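Local coordinates for putative invasin (Yersinia pseudotuberculosis IP 31758, PDB 5N40), which is a putative bacterial adhesin of the invasin family, probably attaching Yersinia to host cells through a C-type lectin-like domain borne on immunoglobulin-like domains, at residues 146-158 against 221-233. The protein carries 1 engineered substitution. Sequence-based numbering, arbitrary orientation.
Sequences EQVAVVNRQNSPV and SPDSAQASMWGNM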
ATOM      1  N   GLU A 146       0.066   7.048   0.912  1.00 14.43           N
ATOM      2  CA  GLU A 146      -0.821   7.747  -0.010  1.00 13.48           C
ATOM      3  C   GLU A 146      -0.719   7.134  -1.397  1.00 14.17           C
ATOM      4  O   GLU A 146       0.384   6.956  -1.921  1.00 13.16           O
ATOM      5  CB  GLU A 146      -0.471   9.239  -0.069  1.00 14.21           C
ATOM      6  CG  GLU A 146      -1.467  10.072  -0.849  1.00 15.47           C
ATOM      7  CD  GLU A 146      -1.166  11.555  -0.789  1.00 18.05           C
ATOM      8  OE1 GLU A 146      -0.027  11.924  -0.437  1.00 19.98           O
ATOM      9  OE2 GLU A 146      -2.073  12.349  -1.102  1.00 19.27           O
ATOM     10  N   GLN A 147      -1.868   6.810  -1.989  1.00 13.71           N
ATOM     11  CA  GLN A 147      -1.906   6.435  -3.397  1.00 11.86           C
ATOM     12  C   GLN A 147      -1.682   7.678  -4.248  1.00 14.45           C
ATOM     13  O   GLN A 147      -2.419   8.657  -4.116  1.00 15.36           O
ATOM     14  CB  GLN A 147      -3.246   5.774  -3.728  1.00 13.47           C
ATOM     15  CG  GLN A 147      -3.450   5.458  -5.208  1.00 15.74           C
ATOM     16  CD  GLN A 147      -4.073   6.604  -5.992  1.00 17.38           C
ATOM     17  OE1 GLN A 147      -3.408   7.257  -6.800  1.00 16.84           O
ATOM     18  NE2 GLN A 147      -5.366   6.831  -5.779  1.00 21.26           N
ATOM     19  N   VAL A 148      -0.658   7.653  -5.105  1.00 14.57           N
ATOM     20  CA  VAL A 148      -0.312   8.806  -5.930  1.00 13.98           C
ATOM     21  C   VAL A 148      -0.386   8.522  -7.424  1.00 17.02           C
ATOM     22  O   VAL A 148      -0.240   9.458  -8.218  1.00 14.20           O
ATOM     23  CB  VAL A 148       1.085   9.367  -5.567  1.00 14.16           C
ATOM     24  CG1 VAL A 148       1.110   9.882  -4.132  1.00 17.12           C
ATOM     25  CG2 VAL A 148       2.171   8.319  -5.787  1.00 15.86           C
ATOM     26  N   ALA A 149      -0.622   7.277  -7.848  1.00 13.86           N
ATOM     27  CA  ALA A 149      -0.845   6.979  -9.260  1.00 14.85           C
ATOM     28  C   ALA A 149      -1.500   5.609  -9.375  1.00 12.07           C
ATOM     29  O   ALA A 149      -1.279   4.736  -8.535  1.00 12.83           O
ATOM     30  CB  ALA A 149       0.451   7.003 -10.081  1.00 16.35           C
ATOM     31  N   VAL A 150      -2.314   5.443 -10.421  1.00 12.80           N
ATOM     32  CA  VAL A 150      -2.982   4.171 -10.729  1.00 11.65           C
ATOM     33  C   VAL A 150      -3.087   4.058 -12.239  1.00 13.56           C
ATOM     34  O   VAL A 150      -3.756   4.879 -12.878  1.00 14.84           O
ATOM     35  CB  VAL A 150      -4.381   4.065 -10.094  1.00 17.10           C
ATOM     36  CG1 VAL A 150      -4.989   2.679 -10.371  1.00 14.13           C
ATOM     37  CG2 VAL A 150      -4.342   4.327  -8.601  1.00 16.06           C
ATOM     38  N   VAL A 151      -2.460   3.032 -12.828  1.00 13.00           N
ATOM     39  CA  VAL A 151      -2.455   2.858 -14.276  1.00 13.00           C
ATOM     40  C   VAL A 151      -2.724   1.396 -14.613  1.00 11.76           C
ATOM     41  O   VAL A 151      -2.524   0.498 -13.796  1.00 13.07           O
ATOM     42  CB  VAL A 151      -1.124   3.299 -14.928  1.00 16.34           C
ATOM     43  CG1 VAL A 151      -0.868   4.786 -14.680  1.00 15.17           C
ATOM     44  CG2 VAL A 151       0.050   2.450 -14.414  1.00 15.93           C
ATOM     45  N   ASN A 152      -3.174   1.170 -15.841  1.00 11.11           N
ATOM     46  CA  ASN A 152      -3.338  -0.189 -16.345  1.00 12.75           C
ATOM     47  C   ASN A 152      -2.001  -0.637 -16.938  1.00 12.47           C
ATOM     48  O   ASN A 152      -0.955  -0.051 -16.642  1.00 16.80           O
ATOM     49  CB  ASN A 152      -4.532  -0.254 -17.313  1.00 14.25           C
ATOM     50  CG  ASN A 152      -4.294   0.482 -18.626  1.00 18.07           C
ATOM     51  OD1 ASN A 152      -3.213   1.006 -18.889  1.00 15.78           O
ATOM     52  ND2 ASN A 152      -5.332   0.525 -19.461  1.00 17.08           N
ATOM     53  N   ARG A 153      -1.998  -1.697 -17.746  1.00 11.53           N
ATOM     54  CA  ARG A 153      -0.748  -2.218 -18.285  1.00 12.95           C
ATOM     55  C   ARG A 153      -0.265  -1.452 -19.513  1.00 16.53           C
ATOM     56  O   ARG A 153       0.849  -1.710 -19.985  1.00 14.40           O
ATOM     57  CB  ARG A 153      -0.917  -3.707 -18.614  1.00 13.40           C
ATOM     58  CG  ARG A 153       0.374  -4.405 -18.962  1.00 14.22           C
ATOM     59  CD  ARG A 153       0.274  -5.921 -18.845  1.00 13.89           C
ATOM     60  NE  ARG A 153       1.607  -6.510 -18.929  1.00 14.11           N
ATOM     61  CZ  ARG A 153       1.905  -7.780 -18.679  1.00 18.14           C
ATOM     62  NH1 ARG A 153       0.966  -8.654 -18.338  1.00 14.62           N
ATOM     63  NH2 ARG A 153       3.166  -8.177 -18.774  1.00 19.68           N
ATOM     64  N   GLN A 154      -1.060  -0.504 -20.021  1.00 17.54           N
ATOM     65  CA  GLN A 154      -0.691   0.313 -21.169  1.00 15.54           C
ATOM     66  C   GLN A 154      -0.496   1.780 -20.790  1.00 14.90           C
ATOM     67  O   GLN A 154      -0.616   2.662 -21.646  1.00 19.00           O
ATOM     68  CB  GLN A 154      -1.741   0.177 -22.270  1.00 14.55           C
ATOM     69  CG  GLN A 154      -1.972  -1.269 -22.715  1.00 16.47           C
ATOM     70  CD  GLN A 154      -0.707  -1.919 -23.234  1.00 18.71           C
ATOM     71  OE1 GLN A 154       0.152  -1.253 -23.813  1.00 20.53           O
ATOM     72  NE2 GLN A 154      -0.579  -3.225 -23.024  1.00 18.05           N
ATOM     73  N   ASN A 155      -0.187   2.048 -19.525  1.00 15.50           N
ATOM     74  CA  ASN A 155       0.114   3.384 -19.020  1.00 16.65           C
ATOM     75  C   ASN A 155      -1.098   4.302 -19.017  1.00 17.00           C
ATOM     76  O   ASN A 155      -0.943   5.523 -18.971  1.00 22.57           O
ATOM     77  CB  ASN A 155       1.241   4.034 -19.824  1.00 18.18           C
ATOM     78  CG  ASN A 155       1.958   5.119 -19.043  1.00 21.99           C
ATOM     79  OD1 ASN A 155       2.210   4.970 -17.849  1.00 23.74           O
ATOM     80  ND2 ASN A 155       2.278   6.223 -19.712  1.00 20.33           N
ATOM     81  N   SER A 156      -2.295   3.755 -19.071  1.00 15.54           N
ATOM     82  CA  SER A 156      -3.479   4.607 -19.052  1.00 18.29           C
ATOM     83  C   SER A 156      -3.942   4.812 -17.614  1.00 17.96           C
ATOM     84  O   SER A 156      -4.002   3.843 -16.853  1.00 13.72           O
ATOM     85  CB  SER A 156      -4.607   3.999 -19.873  1.00 22.90           C
ATOM     86  OG  SER A 156      -5.707   4.893 -19.936  1.00 25.73           O
ATOM     87  N   PRO A 157      -4.274   6.038 -17.197  1.00 18.11           N
ATOM     88  CA  PRO A 157      -4.740   6.236 -15.818  1.00 17.28           C
ATOM     89  C   PRO A 157      -6.086   5.570 -15.589  1.00 16.21           C
ATOM     90  O   PRO A 157      -6.971   5.604 -16.447  1.00 22.58           O
ATOM     91  CB  PRO A 157      -4.844   7.764 -15.681  1.00 18.11           C
ATOM     92  CG  PRO A 157      -4.184   8.327 -16.898  1.00 25.76           C
ATOM     93  CD  PRO A 157      -4.276   7.298 -17.957  1.00 25.41           C
ATOM     94  N   VAL A 158      -6.234   4.972 -14.406  1.00 13.56           N
ATOM     95  CA  VAL A 158      -7.455   4.283 -14.006  1.00 17.72           C
ATOM     96  C   VAL A 158      -7.982   4.938 -12.737  1.00 19.85           C
ATOM     97  O   VAL A 158      -7.251   5.069 -11.744  1.00 17.82           O
ATOM     98  CB  VAL A 158      -7.213   2.780 -13.792  1.00 18.79           C
ATOM     99  CG1 VAL A 158      -8.487   2.088 -13.316  1.00 18.25           C
ATOM    100  CG2 VAL A 158      -6.700   2.147 -15.077  1.00 17.15           C
ATOM    101  N   SER A 221      -8.058 -10.867 -16.961  1.00 13.79           N
ATOM    102  CA  SER A 221      -7.159 -10.385 -17.990  1.00 12.75           C
ATOM    103  C   SER A 221      -6.014 -11.370 -18.191  1.00 10.51           C
ATOM    104  O   SER A 221      -5.486 -11.916 -17.214  1.00 11.72           O
ATOM    105  CB  SER A 221      -6.577  -9.010 -17.625  1.00 13.75           C
ATOM    106  OG  SER A 221      -7.532  -7.985 -17.812  1.00 14.17           O
ATOM    107  N   PRO A 222      -5.593 -11.607 -19.423  1.00 11.38           N
ATOM    108  CA  PRO A 222      -4.445 -12.498 -19.626  1.00 11.84           C
ATOM    109  C   PRO A 222      -3.139 -11.817 -19.239  1.00 14.31           C
ATOM    110  O   PRO A 222      -3.006 -10.589 -19.298  1.00 14.47           O
ATOM    111  CB  PRO A 222      -4.499 -12.809 -21.120  1.00 14.78           C
ATOM    112  CG  PRO A 222      -5.170 -11.631 -21.726  1.00 20.39           C
ATOM    113  CD  PRO A 222      -6.106 -11.063 -20.690  1.00 14.14           C
ATOM    114  N   ASP A 223      -2.167 -12.640 -18.835  1.00 13.90           N
ATOM    115  CA  ASP A 223      -0.827 -12.158 -18.500  1.00 14.61           C
ATOM    116  C   ASP A 223      -0.051 -12.023 -19.804  1.00 17.36           C
ATOM    117  O   ASP A 223       0.759 -12.874 -20.183  1.00 17.66           O
ATOM    118  CB  ASP A 223      -0.129 -13.095 -17.523  1.00 14.82           C
ATOM    119  CG  ASP A 223       1.233 -12.570 -17.081  1.00 18.80           C
ATOM    120  OD1 ASP A 223       1.515 -11.369 -17.289  1.00 14.85           O
ATOM    121  OD2 ASP A 223       2.026 -13.362 -16.524  1.00 22.84           O
ATOM    122  N   SER A 224      -0.343 -10.937 -20.509  1.00 15.74           N
ATOM    123  CA  SER A 224       0.258 -10.626 -21.796  1.00 16.89           C
ATOM    124  C   SER A 224       0.634  -9.155 -21.807  1.00 17.84           C
ATOM    125  O   SER A 224      -0.127  -8.315 -21.327  1.00 15.65           O
ATOM    126  CB  SER A 224      -0.707 -10.910 -22.951  1.00 19.86           C
ATOM    127  OG  SER A 224      -0.300 -10.225 -24.123  1.00 19.55           O
ATOM    128  N   ALA A 225       1.805  -8.840 -22.361  1.00 19.68           N
ATOM    129  CA  ALA A 225       2.194  -7.440 -22.480  1.00 17.00           C
ATOM    130  C   ALA A 225       1.225  -6.649 -23.353  1.00 17.63           C
ATOM    131  O   ALA A 225       1.224  -5.413 -23.289  1.00 18.87           O
ATOM    132  CB  ALA A 225       3.616  -7.337 -23.038  1.00 27.15           C
ATOM    133  N   GLN A 226       0.395  -7.331 -24.154  1.00 17.14           N
ATOM    134  CA  GLN A 226      -0.594  -6.680 -25.007  1.00 17.36           C
ATOM    135  C   GLN A 226      -1.940  -6.485 -24.324  1.00 15.64           C
ATOM    136  O   GLN A 226      -2.820  -5.844 -24.905  1.00 18.19           O
ATOM    137  CB  GLN A 226      -0.816  -7.492 -26.288  1.00 22.51           C
ATOM    138  CG  GLN A 226       0.426  -7.697 -27.130  1.00 21.89           C
ATOM    139  CD  GLN A 226       0.145  -8.539 -28.355  1.00 24.68           C
ATOM    140  OE1 GLN A 226       0.097  -9.768 -28.282  1.00 22.92           O
ATOM    141  NE2 GLN A 226      -0.047  -7.880 -29.494  1.00 20.01           N
ATOM    142  N   ALA A 227      -2.128  -7.030 -23.125  1.00 14.58           N
ATOM    143  CA  ALA A 227      -3.381  -6.860 -22.405  1.00 15.68           C
ATOM    144  C   ALA A 227      -3.522  -5.431 -21.898  1.00 14.84           C
ATOM    145  O   ALA A 227      -2.533  -4.732 -21.657  1.00 14.11           O
ATOM    146  CB  ALA A 227      -3.453  -7.832 -21.223  1.00 13.43           C
ATOM    147  N   SER A 228      -4.774  -5.002 -21.735  1.00 14.80           N
ATOM    148  CA  SER A 228      -5.044  -3.669 -21.200  1.00 14.87           C
ATOM    149  C   SER A 228      -4.743  -3.603 -19.706  1.00 14.63           C
ATOM    150  O   SER A 228      -4.095  -2.661 -19.235  1.00 13.50           O
ATOM    151  CB  SER A 228      -6.499  -3.285 -21.467  1.00 16.38           C
ATOM    152  OG  SER A 228      -6.737  -3.105 -22.855  1.00 20.53           O
ATOM    153  N   MET A 229      -5.213  -4.588 -18.952  1.00 11.45           N
ATOM    154  CA  MET A 229      -5.037  -4.645 -17.511  1.00 11.54           C
ATOM    155  C   MET A 229      -3.942  -5.638 -17.143  1.00 15.25           C
ATOM    156  O   MET A 229      -3.495  -6.453 -17.958  1.00 14.89           O
ATOM    157  CB  MET A 229      -6.352  -5.045 -16.826  1.00 12.98           C
ATOM    158  CG  MET A 229      -7.606  -4.409 -17.415  1.00 14.50           C
ATOM    159  SD  MET A 229      -7.587  -2.603 -17.413  1.00 16.64           S
ATOM    160  CE  MET A 229      -7.604  -2.271 -15.662  1.00 15.48           C
ATOM    161  N   TRP A 230      -3.535  -5.578 -15.876  1.00 12.77           N
ATOM    162  CA  TRP A 230      -2.609  -6.558 -15.315  1.00 14.39           C
ATOM    163  C   TRP A 230      -3.404  -7.772 -14.842  1.00 12.20           C
ATOM    164  O   TRP A 230      -4.263  -7.640 -13.964  1.00 13.47           O
ATOM    165  CB  TRP A 230      -1.831  -5.951 -14.152  1.00 14.25           C
ATOM    166  CG  TRP A 230      -0.990  -4.775 -14.517  1.00 14.79           C
ATOM    167  CD1 TRP A 230      -1.340  -3.453 -14.447  1.00 15.18           C
ATOM    168  CD2 TRP A 230       0.357  -4.810 -14.986  1.00 15.35           C
ATOM    169  NE1 TRP A 230      -0.288  -2.667 -14.852  1.00 15.82           N
ATOM    170  CE2 TRP A 230       0.765  -3.477 -15.189  1.00 14.96           C
ATOM    171  CE3 TRP A 230       1.257  -5.844 -15.264  1.00 18.14           C
ATOM    172  CZ2 TRP A 230       2.035  -3.153 -15.658  1.00 19.49           C
ATOM    173  CZ3 TRP A 230       2.517  -5.521 -15.723  1.00 18.88           C
ATOM    174  CH2 TRP A 230       2.894  -4.187 -15.918  1.00 19.08           C
ATOM    175  N   GLY A 231      -3.105  -8.959 -15.391  1.00 11.65           N
ATOM    176  CA  GLY A 231      -3.947 -10.119 -15.165  1.00  8.73           C
ATOM    177  C   GLY A 231      -3.161 -11.404 -14.976  1.00 14.13           C
ATOM    178  O   GLY A 231      -1.956 -11.464 -15.227  1.00 14.42           O
ATOM    179  N   ASN A 232      -3.878 -12.443 -14.526  1.00 16.08           N
ATOM    180  CA  ASN A 232      -3.308 -13.784 -14.388  1.00 12.60           C
ATOM    181  C   ASN A 232      -4.293 -14.843 -14.861  1.00 14.07           C
ATOM    182  O   ASN A 232      -4.408 -15.913 -14.259  1.00 14.19           O
ATOM    183  CB  ASN A 232      -2.900 -14.073 -12.942  1.00 12.13           C
ATOM    184  CG  ASN A 232      -4.090 -14.153 -12.007  1.00 13.90           C
ATOM    185  OD1 ASN A 232      -5.016 -13.346 -12.101  1.00 16.16           O
ATOM    186  ND2 ASN A 232      -4.079 -15.132 -11.102  1.00 13.79           N
ATOM    187  N   MET A 233      -5.002 -14.569 -15.952  1.00 12.56           N
ATOM    188  CA  MET A 233      -5.977 -15.520 -16.471  1.00 13.08           C
ATOM    189  C   MET A 233      -5.304 -16.860 -16.749  1.00 14.26           C
ATOM    190  O   MET A 233      -4.151 -16.915 -17.178  1.00 13.66           O
ATOM    191  CB  MET A 233      -6.609 -14.971 -17.751  1.00 13.50           C
ATOM    192  CG  MET A 233      -7.660 -15.862 -18.386  1.00 12.09           C
ATOM    193  SD  MET A 233      -8.249 -15.205 -19.953  1.00 14.09           S
ATOM    194  CE  MET A 233      -8.915 -13.641 -19.375  1.00 13.25           C
TER
HETATM  195  O   HOH W   1      -1.805  -8.593 -18.014  1.00 11.91           O
HETATM  196  O   HOH W   2       4.209 -10.810 -17.998  1.00 27.96           O
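The Arg153 guanidinium lies between Trp230 on one face and the Ser224-Ala225 backbone on the other. Trp230 CZ3 sits 3.4 Å from the guanidinium plane, toward its rim, and the two planes are only 15° apart. Ser224 O and Ala225 CA lie over the opposite face, both toward its rim. At the edge, Arg153 NH1 forms a salt bridge with Asp223 OD1 at 3.0 Å, nearly straight at 164°. Asp223 OD1 also forms a salt bridge with Arg116.

Two waters also lie in the guanidinium plane. The first accepts from both Arg153 NH1 and Gly231 N, and donates to Pro222 O and Met229 O. The second accepts from Arg153 NH2 and donates to Asp223 OD1. The arginine chain is extended from CG to NE and runs across the indole face. Its CG stands over the centre of the six-membered ring, a CH-pi contact.

Gln154 is bent at chi2 (-59°), which brings its amide back to the other loop. Both N-H groups of NE2 are used, each 2.8 Å from its acceptor, Ala225 O or Ala227 O. The backbone joins in where Arg153 N donates to Ser228 O at 2.7 Å. Asn152 OD1 braces the 152-155 turn, accepting from Gln154 N and Ser156 N, one from each face of its carboxamide plane.

The arrangement is an interdomain junction. The type I turn 152-155, with its Asx turn, follows strand 142-151 of the immunoglobulin-like domain. It docks on loop 221-233, which lies between strands 209-217 and 236-239 and belongs to the C-type lectin-like adhesion region.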